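Glycoside hydrolase family 31 (Trueperella pyogenes, PDB 5I0F) degrades cycloalternan, probably hydrolysing its alpha-glucosidic bonds by a retaining mechanism that passes through a covalent glycosyl-enzyme intermediate. Local coordinates at residues G39-M44 against F109-L114; I139-D144 against V266-G271; T583-M588 against R669-G674. All coordinates share one frame; numbering follows the deposited sequence.

Contact 1. Residues G39-M44 against F109-L114; sequences GPCSRM and FEALTL
Met44 lays its thioether over Ala111, and this is the tight part of the contact between 39-44 and 109-114. SD of Met44 comes 3.5 Å from Ala111 CB, and bends at chi2 (-86°) and chi3 (-79°) carry CE on to Phe109 CD1, which it meets obliquely. These three side chains are buried, and Ile2 of the strand 2-3 touches all of them. The backbones run antiparallel: Leu112 N donates to Arg43 O at 3.0 Å, and Ser42 N donates to Leu112 O at 2.8 Å. Between Cys41-Thr113 and Arg43-Leu112 the register slips by one residue, a beta bulge, and the chain turns a corner at Ser42. The other side is looser and wetter. There Leu112 CD2 lies 3.7 Å above one face of the Arg43 guanidinium, offset toward its rim. At the exposed end, Leu114 N donates a hydrogen bond to Pro40 O at 3.3 Å, and the Leu114 and Pro40 side chains cross at about a right angle, with Leu114 CD1 3.7 Å from Pro40 CB. In this N-terminal beta domain, apolar contacts thus join the strands on the Met44 face, whereas on the Arg43 side one water links Arg43 NE to Glu110 O and another Ser42 OG to Thr113 O; Arg43 N, buried at the bulge without a partner in the model, is the polar cost.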
loop_
_atom_site.group_PDB
_atom_site.type_symbol
_atom_site.label_atom_id
_atom_site.label_comp_id
_atom_site.label_asym_id
_atom_site.label_seq_id
_atom_site.Cartn_x
_atom_site.Cartn_y
_atom_site.Cartn_z
ATOM N N GLY A 39 28.627 10.924 -20.251
ATOM C CA GLY A 39 28.713 11.580 -21.535
ATOM C C GLY A 39 28.506 10.600 -22.663
ATOM O O GLY A 39 28.402 9.390 -22.444
ATOM N N PRO A 40 28.469 11.115 -23.900
ATOM C CA PRO A 40 28.415 10.229 -25.057
ATOM C C PRO A 40 29.794 9.622 -25.366
ATOM O O PRO A 40 30.861 10.324 -25.231
ATOM C CB PRO A 40 27.954 11.155 -26.179
ATOM C CG PRO A 40 28.517 12.491 -25.803
ATOM C CD PRO A 40 28.531 12.539 -24.298
ATOM N N CYS A 41 29.734 8.341 -25.778
ATOM C CA CYS A 41 30.885 7.473 -26.022
ATOM C C CYS A 41 30.743 6.727 -27.351
ATOM O O CYS A 41 29.643 6.549 -27.858
ATOM C CB CYS A 41 31.040 6.462 -24.870
ATOM S SG CYS A 41 31.601 7.228 -23.326
ATOM N N SER A 42 31.870 6.326 -27.924
ATOM C CA SER A 42 31.889 5.580 -29.176
ATOM C C SER A 42 31.994 4.076 -28.944
ATOM O O SER A 42 31.639 3.306 -29.820
ATOM C CB SER A 42 33.048 6.050 -30.054
ATOM O OG SER A 42 34.280 5.800 -29.414
ATOM N N ARG A 43 32.475 3.668 -27.767
ATOM C CA ARG A 43 32.754 2.270 -27.476
ATOM C C ARG A 43 32.717 2.046 -25.963
ATOM O O ARG A 43 33.094 2.915 -25.192
ATOM C CB ARG A 43 34.141 1.916 -28.024
ATOM C CG ARG A 43 34.547 0.457 -27.936
ATOM C CD ARG A 43 35.931 0.230 -28.551
ATOM N NE ARG A 43 37.005 0.792 -27.711
ATOM C CZ ARG A 43 38.146 1.359 -28.145
ATOM N NH1 ARG A 43 38.420 1.503 -29.448
ATOM N NH2 ARG A 43 39.028 1.824 -27.254
ATOM N N MET A 44 32.260 0.871 -25.565
ATOM C CA MET A 44 32.335 0.398 -24.205
ATOM C C MET A 44 32.631 -1.097 -24.216
ATOM O O MET A 44 31.979 -1.856 -24.954
ATOM C CB MET A 44 30.996 0.617 -23.518
ATOM C CG MET A 44 30.901 1.900 -22.736
ATOM S SD MET A 44 31.561 1.617 -21.083
ATOM C CE MET A 44 30.129 0.807 -20.369
ATOM N N PHE A 109 34.793 -1.996 -16.558
ATOM C CA PHE A 109 34.375 -1.420 -17.827
ATOM C C PHE A 109 35.383 -0.397 -18.311
ATOM O O PHE A 109 36.015 0.270 -17.503
ATOM C CB PHE A 109 33.020 -0.755 -17.675
ATOM C CG PHE A 109 31.953 -1.690 -17.189
ATOM C CD1 PHE A 109 31.253 -2.495 -18.089
ATOM C CD2 PHE A 109 31.662 -1.788 -15.841
ATOM C CE1 PHE A 109 30.264 -3.358 -17.637
ATOM C CE2 PHE A 109 30.700 -2.662 -15.382
ATOM C CZ PHE A 109 29.995 -3.446 -16.281
ATOM N N GLU A 110 35.489 -0.274 -19.626
ATOM C CA GLU A 110 36.337 0.704 -20.254
ATOM C C GLU A 110 35.581 1.353 -21.409
ATOM O O GLU A 110 35.091 0.656 -22.305
ATOM C CB GLU A 110 37.600 0.011 -20.741
ATOM C CG GLU A 110 38.767 0.924 -20.991
ATOM C CD GLU A 110 39.909 0.183 -21.645
ATOM O OE1 GLU A 110 40.813 -0.266 -20.920
ATOM O OE2 GLU A 110 39.871 0.011 -22.880
ATOM N N ALA A 111 35.488 2.685 -21.395
ATOM C CA ALA A 111 34.784 3.434 -22.435
ATOM C C ALA A 111 35.736 4.354 -23.177
ATOM O O ALA A 111 36.715 4.821 -22.598
ATOM C CB ALA A 111 33.668 4.264 -21.813
ATOM N N LEU A 112 35.426 4.621 -24.445
ATOM C CA LEU A 112 36.101 5.662 -25.222
ATOM C C LEU A 112 35.084 6.771 -25.514
ATOM O O LEU A 112 34.051 6.535 -26.170
ATOM C CB LEU A 112 36.676 5.096 -26.516
ATOM C CG LEU A 112 37.579 6.024 -27.330
ATOM C CD1 LEU A 112 38.866 6.347 -26.579
ATOM C CD2 LEU A 112 37.896 5.399 -28.679
ATOM N N THR A 113 35.370 7.976 -25.013
ATOM C CA THR A 113 34.467 9.103 -25.170
ATOM C C THR A 113 34.587 9.600 -26.581
ATOM O O THR A 113 35.587 9.331 -27.254
ATOM C CB THR A 113 34.779 10.247 -24.190
ATOM O OG1 THR A 113 36.010 10.881 -24.548
ATOM C CG2 THR A 113 34.854 9.711 -22.730
ATOM N N LEU A 114 33.604 10.374 -27.020
ATOM C CA LEU A 114 33.652 10.957 -28.359
ATOM C C LEU A 114 34.845 11.868 -28.625
ATOM O O LEU A 114 35.271 11.984 -29.773
ATOM C CB LEU A 114 32.360 11.713 -28.661
ATOM C CG LEU A 114 31.104 10.840 -28.752
ATOM C CD1 LEU A 114 29.937 11.710 -29.195
ATOM C CD2 LEU A 114 31.289 9.670 -29.707
HETATM O O HOH W 1 35.461 8.132 -29.813
HETATM O O HOH W 2 36.690 0.237 -24.632
#

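Contact 2. Residues I139-D144 against V266-G271; sequences IDIDGD and VNTWSG
Strands 139-141 and 266-271 run parallel, their axes 20° apart, and are tied by a nearly straight hydrogen bond (176° at the hydrogen) from Val266 N to Asp140 O, 2.9 Å long. Ile141 and Val266 lie side by side, pointing the same way. With CG1 anti to the backbone N (chi1 -177°), Ile141 extends its chain along the valine and brings CD1 within 3.7 Å of Val266 CG1. The other valine methyl, CG2, meets Ile139 CG2 obliquely at 4.1 Å. Farther along, Thr268 turns its methyl CG2 to Ile141 CG1, 4.0 Å away, leaving OG1 on the water side. There the strands part, and one water bridges them: it accepts from Asp142 N at 2.9 Å, donates to Val266 O at 2.7 Å and pairs with Thr268 OG1. Asp140 adds a salt bridge through OD1 to Arg265, just ahead of the second segment. Strand 138-141 is the edge of a mixed five-stranded sheet; strand 225-230 flanks 263-271 on its far side. Phe165 and Leu167 of strand 160-168, from the adjoining six-stranded sheet, pack on the Ile139, Ile141 and Val266 face, while Asn267 and Trp269 turn to helix 273-284.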
loop_
_atom_site.group_PDB
_atom_site.type_symbol
_atom_site.label_atom_id
_atom_site.label_comp_id
_atom_site.label_asym_id
_atom_site.label_seq_id
_atom_site.Cartn_x
_atom_site.Cartn_y
_atom_site.Cartn_z
ATOM N N ILE A 139 14.938 -24.575 8.202
ATOM C CA ILE A 139 13.603 -24.008 8.274
ATOM C C ILE A 139 12.976 -24.430 9.612
ATOM O O ILE A 139 12.733 -25.620 9.831
ATOM C CB ILE A 139 12.690 -24.490 7.120
ATOM C CG1 ILE A 139 13.356 -24.333 5.744
ATOM C CG2 ILE A 139 11.367 -23.745 7.152
ATOM C CD1 ILE A 139 13.683 -22.923 5.349
ATOM N N ASP A 140 12.725 -23.460 10.489
ATOM C CA ASP A 140 12.097 -23.707 11.791
ATOM C C ASP A 140 10.583 -23.631 11.555
ATOM O O ASP A 140 10.019 -22.535 11.452
ATOM C CB ASP A 140 12.599 -22.663 12.811
ATOM C CG ASP A 140 11.916 -22.773 14.184
ATOM O OD1 ASP A 140 11.156 -23.726 14.392
ATOM O OD2 ASP A 140 12.131 -21.887 15.048
ATOM N N ILE A 141 9.960 -24.796 11.406
ATOM C CA ILE A 141 8.544 -24.907 11.038
ATOM C C ILE A 141 7.948 -26.182 11.667
ATOM O O ILE A 141 8.579 -27.222 11.650
ATOM C CB ILE A 141 8.357 -24.933 9.492
ATOM C CG1 ILE A 141 6.865 -24.971 9.116
ATOM C CG2 ILE A 141 9.084 -26.120 8.857
ATOM C CD1 ILE A 141 6.558 -24.713 7.646
ATOM N N ASP A 142 6.741 -26.069 12.207
ATOM C CA ASP A 142 6.025 -27.169 12.856
ATOM C C ASP A 142 4.901 -27.624 11.926
ATOM O O ASP A 142 4.892 -27.254 10.759
ATOM C CB ASP A 142 5.486 -26.687 14.208
ATOM C CG ASP A 142 6.600 -26.245 15.143
ATOM O OD1 ASP A 142 7.509 -27.059 15.382
ATOM O OD2 ASP A 142 6.593 -25.084 15.621
ATOM N N GLY A 143 3.972 -28.448 12.410
ATOM C CA GLY A 143 2.802 -28.822 11.603
ATOM C C GLY A 143 3.138 -29.894 10.588
ATOM O O GLY A 143 4.250 -30.422 10.587
ATOM N N ASP A 144 2.190 -30.204 9.709
ATOM C CA ASP A 144 2.293 -31.391 8.838
ATOM C C ASP A 144 2.348 -31.119 7.329
ATOM O O ASP A 144 2.412 -32.074 6.557
ATOM C CB ASP A 144 1.156 -32.408 9.161
ATOM C CG ASP A 144 -0.269 -31.843 8.935
ATOM O OD1 ASP A 144 -0.470 -30.940 8.103
ATOM O OD2 ASP A 144 -1.216 -32.321 9.601
ATOM N N VAL A 266 8.965 -20.118 10.256
ATOM C CA VAL A 266 7.626 -20.098 9.683
ATOM C C VAL A 266 6.634 -20.471 10.775
ATOM O O VAL A 266 6.615 -21.618 11.238
ATOM C CB VAL A 266 7.496 -21.087 8.509
ATOM C CG1 VAL A 266 6.094 -21.015 7.905
ATOM C CG2 VAL A 266 8.563 -20.790 7.464
ATOM N N ASN A 267 5.814 -19.514 11.197
ATOM C CA ASN A 267 4.755 -19.803 12.152
ATOM C C ASN A 267 3.623 -20.512 11.421
ATOM O O ASN A 267 3.375 -20.259 10.229
ATOM C CB ASN A 267 4.228 -18.535 12.808
ATOM C CG ASN A 267 5.301 -17.763 13.548
ATOM O OD1 ASN A 267 5.956 -18.282 14.461
ATOM N ND2 ASN A 267 5.493 -16.509 13.160
ATOM N N THR A 268 2.945 -21.421 12.121
ATOM C CA THR A 268 1.818 -22.167 11.539
ATOM C C THR A 268 0.746 -22.399 12.581
ATOM O O THR A 268 1.033 -22.465 13.774
ATOM C CB THR A 268 2.232 -23.546 10.950
ATOM O OG1 THR A 268 2.847 -24.374 11.960
ATOM C CG2 THR A 268 3.193 -23.407 9.789
ATOM N N TRP A 269 -0.493 -22.522 12.119
ATOM C CA TRP A 269 -1.651 -22.737 12.979
ATOM C C TRP A 269 -2.626 -23.617 12.268
ATOM O O TRP A 269 -2.608 -23.726 11.041
ATOM C CB TRP A 269 -2.355 -21.425 13.330
ATOM C CG TRP A 269 -1.429 -20.404 13.874
ATOM C CD1 TRP A 269 -1.081 -20.241 15.172
ATOM C CD2 TRP A 269 -0.709 -19.411 13.128
ATOM N NE1 TRP A 269 -0.190 -19.204 15.296
ATOM C CE2 TRP A 269 0.071 -18.686 14.054
ATOM C CE3 TRP A 269 -0.644 -19.066 11.766
ATOM C CZ2 TRP A 269 0.899 -17.632 13.677
ATOM C CZ3 TRP A 269 0.189 -18.000 11.381
ATOM C CH2 TRP A 269 0.939 -17.294 12.339
ATOM N N SER A 270 -3.487 -24.245 13.054
ATOM C CA SER A 270 -4.622 -24.960 12.503
ATOM C C SER A 270 -5.825 -24.961 13.448
ATOM O O SER A 270 -5.676 -24.824 14.672
ATOM C CB SER A 270 -4.202 -26.372 12.124
ATOM O OG SER A 270 -3.795 -27.094 13.270
ATOM N N GLY A 271 -7.010 -25.138 12.865
ATOM C CA GLY A 271 -8.268 -25.099 13.616
ATOM C C GLY A 271 -9.350 -24.555 12.727
ATOM O O GLY A 271 -9.391 -24.888 11.550
HETATM O O HOH W 3 5.335 -23.588 12.663
#

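Contact 3. Residues T583-M588 against R669-G674; sequences TFMPIM and RQYMLG
Tyr671 and Leu673 reach from strand 671-673 to Phe584 and Met585, in the loop between helix 572-583 and the last barrel strand, 587-590. The polar part is a single hydrogen bond: Tyr671 OH donates to Phe584 O at 2.8 Å. The acceptor lies in the plane of the tyrosine ring, at its edge, yet the hydroxyl sits well above the carbonyl plane, 57° out of it, with a C=O...donor angle of 123°, and so does not use a lone-pair direction. Tyr671 CG stands between the backbone N and the carbonyl carbon (chi1 62°), continuing a CB that already points to the 583-588 segment.

Van der Waals contacts of carbon gather round the same two oxygens. Leu673 sets both methyls against the Phe584 carbonyl: Leu673 CD1 is 3.5 Å from Phe584 O, and CD2 is 3.6 Å from it. On the tyrosine, Met585 CG comes 3.3 Å from Tyr671 OH, and the extended Met585 chain brings CE to 3.6 Å from Tyr671 OH, crossing the phenol roughly at right angles.

Two pairs are truly apolar. Leu673 CD2 reaches Phe584 CB at 4.1 Å and lies at the edge of the phenyl ring, near its plane, the two side chains crossing at about a right angle. Met585 CG also meets Tyr671 CZ, at 4.2 Å.

Surrounding residues enclose the contact. Ile679 packs on Phe584, Tyr671 and Leu673, and Met651 on Met585 and Tyr671, while Arg629 of helix 617-646 bonds the carbonyls of Thr583, Met585 and Pro586. Here the catalytic-barrel and C-terminal beta domains typical of family 31 meet. The chemistry is that of a buried interface in which one phenol hydroxyl satisfies the carbonyl of Phe584; leucine methyls lie against that carbonyl, and methionine CG and CE against the hydroxyl.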
loop_
_atom_site.group_PDB
_atom_site.type_symbol
_atom_site.label_atom_id
_atom_site.label_comp_id
_atom_site.label_asym_id
_atom_site.label_seq_id
_atom_site.Cartn_x
_atom_site.Cartn_y
_atom_site.Cartn_z
ATOM N N THR A 583 -21.498 2.337 1.920
ATOM C CA THR A 583 -22.350 2.434 3.106
ATOM C C THR A 583 -22.236 1.199 4.015
ATOM O O THR A 583 -22.428 1.299 5.237
ATOM C CB THR A 583 -23.815 2.701 2.668
ATOM O OG1 THR A 583 -23.857 3.931 1.950
ATOM C CG2 THR A 583 -24.787 2.800 3.828
ATOM N N PHE A 584 -21.940 0.040 3.428
ATOM C CA PHE A 584 -21.810 -1.217 4.157
ATOM C C PHE A 584 -20.360 -1.737 4.186
ATOM O O PHE A 584 -20.140 -2.948 4.090
ATOM C CB PHE A 584 -22.745 -2.272 3.539
ATOM C CG PHE A 584 -24.194 -1.931 3.699
ATOM C CD1 PHE A 584 -24.843 -1.127 2.778
ATOM C CD2 PHE A 584 -24.887 -2.358 4.816
ATOM C CE1 PHE A 584 -26.174 -0.783 2.960
ATOM C CE2 PHE A 584 -26.228 -2.023 5.000
ATOM C CZ PHE A 584 -26.865 -1.232 4.069
ATOM N N MET A 585 -19.405 -0.821 4.343
ATOM C CA MET A 585 -17.998 -1.127 4.547
ATOM C C MET A 585 -17.464 -0.404 5.769
ATOM O O MET A 585 -18.127 0.507 6.276
ATOM C CB MET A 585 -17.193 -0.766 3.292
ATOM C CG MET A 585 -17.537 -1.658 2.105
ATOM S SD MET A 585 -16.810 -1.159 0.525
ATOM C CE MET A 585 -17.656 -2.247 -0.608
ATOM N N PRO A 586 -16.270 -0.809 6.270
ATOM C CA PRO A 586 -15.833 -0.263 7.575
ATOM C C PRO A 586 -15.653 1.266 7.611
ATOM O O PRO A 586 -16.230 1.911 8.482
ATOM C CB PRO A 586 -14.519 -1.009 7.852
ATOM C CG PRO A 586 -14.641 -2.282 7.047
ATOM C CD PRO A 586 -15.372 -1.885 5.803
ATOM N N ILE A 587 -14.950 1.822 6.613
ATOM C CA ILE A 587 -14.747 3.264 6.489
ATOM C C ILE A 587 -15.348 3.727 5.174
ATOM O O ILE A 587 -15.031 3.182 4.101
ATOM C CB ILE A 587 -13.266 3.661 6.549
ATOM C CG1 ILE A 587 -12.594 3.092 7.811
ATOM C CG2 ILE A 587 -13.094 5.164 6.440
ATOM C CD1 ILE A 587 -13.136 3.611 9.112
ATOM N N MET A 588 -16.251 4.698 5.287
ATOM C CA MET A 588 -17.006 5.244 4.161
ATOM C C MET A 588 -16.476 6.644 3.849
ATOM O O MET A 588 -16.580 7.552 4.688
ATOM C CB MET A 588 -18.496 5.297 4.519
ATOM C CG MET A 588 -19.364 5.833 3.397
ATOM S SD MET A 588 -21.056 6.097 3.967
ATOM C CE MET A 588 -21.824 6.441 2.384
ATOM N N ARG A 669 -17.233 -11.870 -4.225
ATOM C CA ARG A 669 -17.472 -10.448 -3.897
ATOM C C ARG A 669 -18.771 -10.199 -3.103
ATOM O O ARG A 669 -19.242 -9.052 -3.018
ATOM C CB ARG A 669 -17.370 -9.568 -5.154
ATOM C CG ARG A 669 -15.938 -9.430 -5.662
ATOM C CD ARG A 669 -15.815 -8.402 -6.779
ATOM N NE ARG A 669 -16.646 -8.828 -7.901
ATOM C CZ ARG A 669 -16.246 -9.559 -8.953
ATOM N NH1 ARG A 669 -17.138 -9.914 -9.875
ATOM N NH2 ARG A 669 -14.971 -9.925 -9.109
ATOM N N GLN A 670 -19.354 -11.245 -2.518
ATOM C CA GLN A 670 -20.254 -11.038 -1.370
ATOM C C GLN A 670 -19.446 -11.221 -0.113
ATOM O O GLN A 670 -18.429 -11.911 -0.110
ATOM C CB GLN A 670 -21.521 -11.917 -1.319
ATOM C CG GLN A 670 -21.588 -13.130 -2.199
ATOM C CD GLN A 670 -22.887 -13.918 -2.076
ATOM O OE1 GLN A 670 -23.666 -13.979 -3.013
ATOM N NE2 GLN A 670 -23.080 -14.583 -0.945
ATOM N N TYR A 671 -19.907 -10.585 0.956
ATOM C CA TYR A 671 -19.206 -10.637 2.210
ATOM C C TYR A 671 -20.159 -10.331 3.356
ATOM O O TYR A 671 -21.215 -9.746 3.153
ATOM C CB TYR A 671 -18.041 -9.629 2.198
ATOM C CG TYR A 671 -18.458 -8.186 2.049
ATOM C CD1 TYR A 671 -18.641 -7.610 0.782
ATOM C CD2 TYR A 671 -18.680 -7.389 3.176
ATOM C CE1 TYR A 671 -19.037 -6.285 0.647
ATOM C CE2 TYR A 671 -19.050 -6.065 3.058
ATOM C CZ TYR A 671 -19.227 -5.513 1.796
ATOM O OH TYR A 671 -19.640 -4.198 1.664
ATOM N N MET A 672 -19.745 -10.724 4.553
ATOM C CA MET A 672 -20.464 -10.392 5.756
ATOM C C MET A 672 -19.930 -9.051 6.273
ATOM O O MET A 672 -18.711 -8.776 6.213
ATOM C CB MET A 672 -20.294 -11.497 6.814
ATOM C CG MET A 672 -20.810 -12.876 6.395
ATOM S SD MET A 672 -22.588 -12.902 6.087
ATOM C CE MET A 672 -23.259 -12.453 7.686
ATOM N N LEU A 673 -20.841 -8.212 6.762
ATOM C CA LEU A 673 -20.470 -7.023 7.500
ATOM C C LEU A 673 -20.828 -7.333 8.928
ATOM O O LEU A 673 -22.000 -7.282 9.288
ATOM C CB LEU A 673 -21.228 -5.782 7.016
ATOM C CG LEU A 673 -20.787 -4.478 7.689
ATOM C CD1 LEU A 673 -19.371 -4.112 7.296
ATOM C CD2 LEU A 673 -21.740 -3.357 7.336
ATOM N N GLY A 674 -19.826 -7.689 9.733
ATOM C CA GLY A 674 -20.087 -8.257 11.054
ATOM C C GLY A 674 -20.790 -9.608 10.992
ATOM O O GLY A 674 -20.782 -10.280 9.965
#

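Overall arrangement
Contacts 1, 2 and 3 follow one another in series along the chain, each closing before the next opens, and none touches another. Contact 1 binds two strands of the N-terminal antiparallel sheet, its centre about 41 Å from the centre of the chain. Contact 2 joins the edge strand of a separate mixed sheet to its neighbour, and the helix 273-284 that follows leads toward the barrel. Centres of contacts 1 and 2 are about 55 Å apart, those of 2 and 3 about 31 Å, and those of 1 and 3 about 60 Å, on opposite sides of the chain's centre. Contacts 1 and 2 each lie within a sheet that precedes the barrel; contact 3 alone of the three joins the barrel region to a different sheet, the C-terminal one.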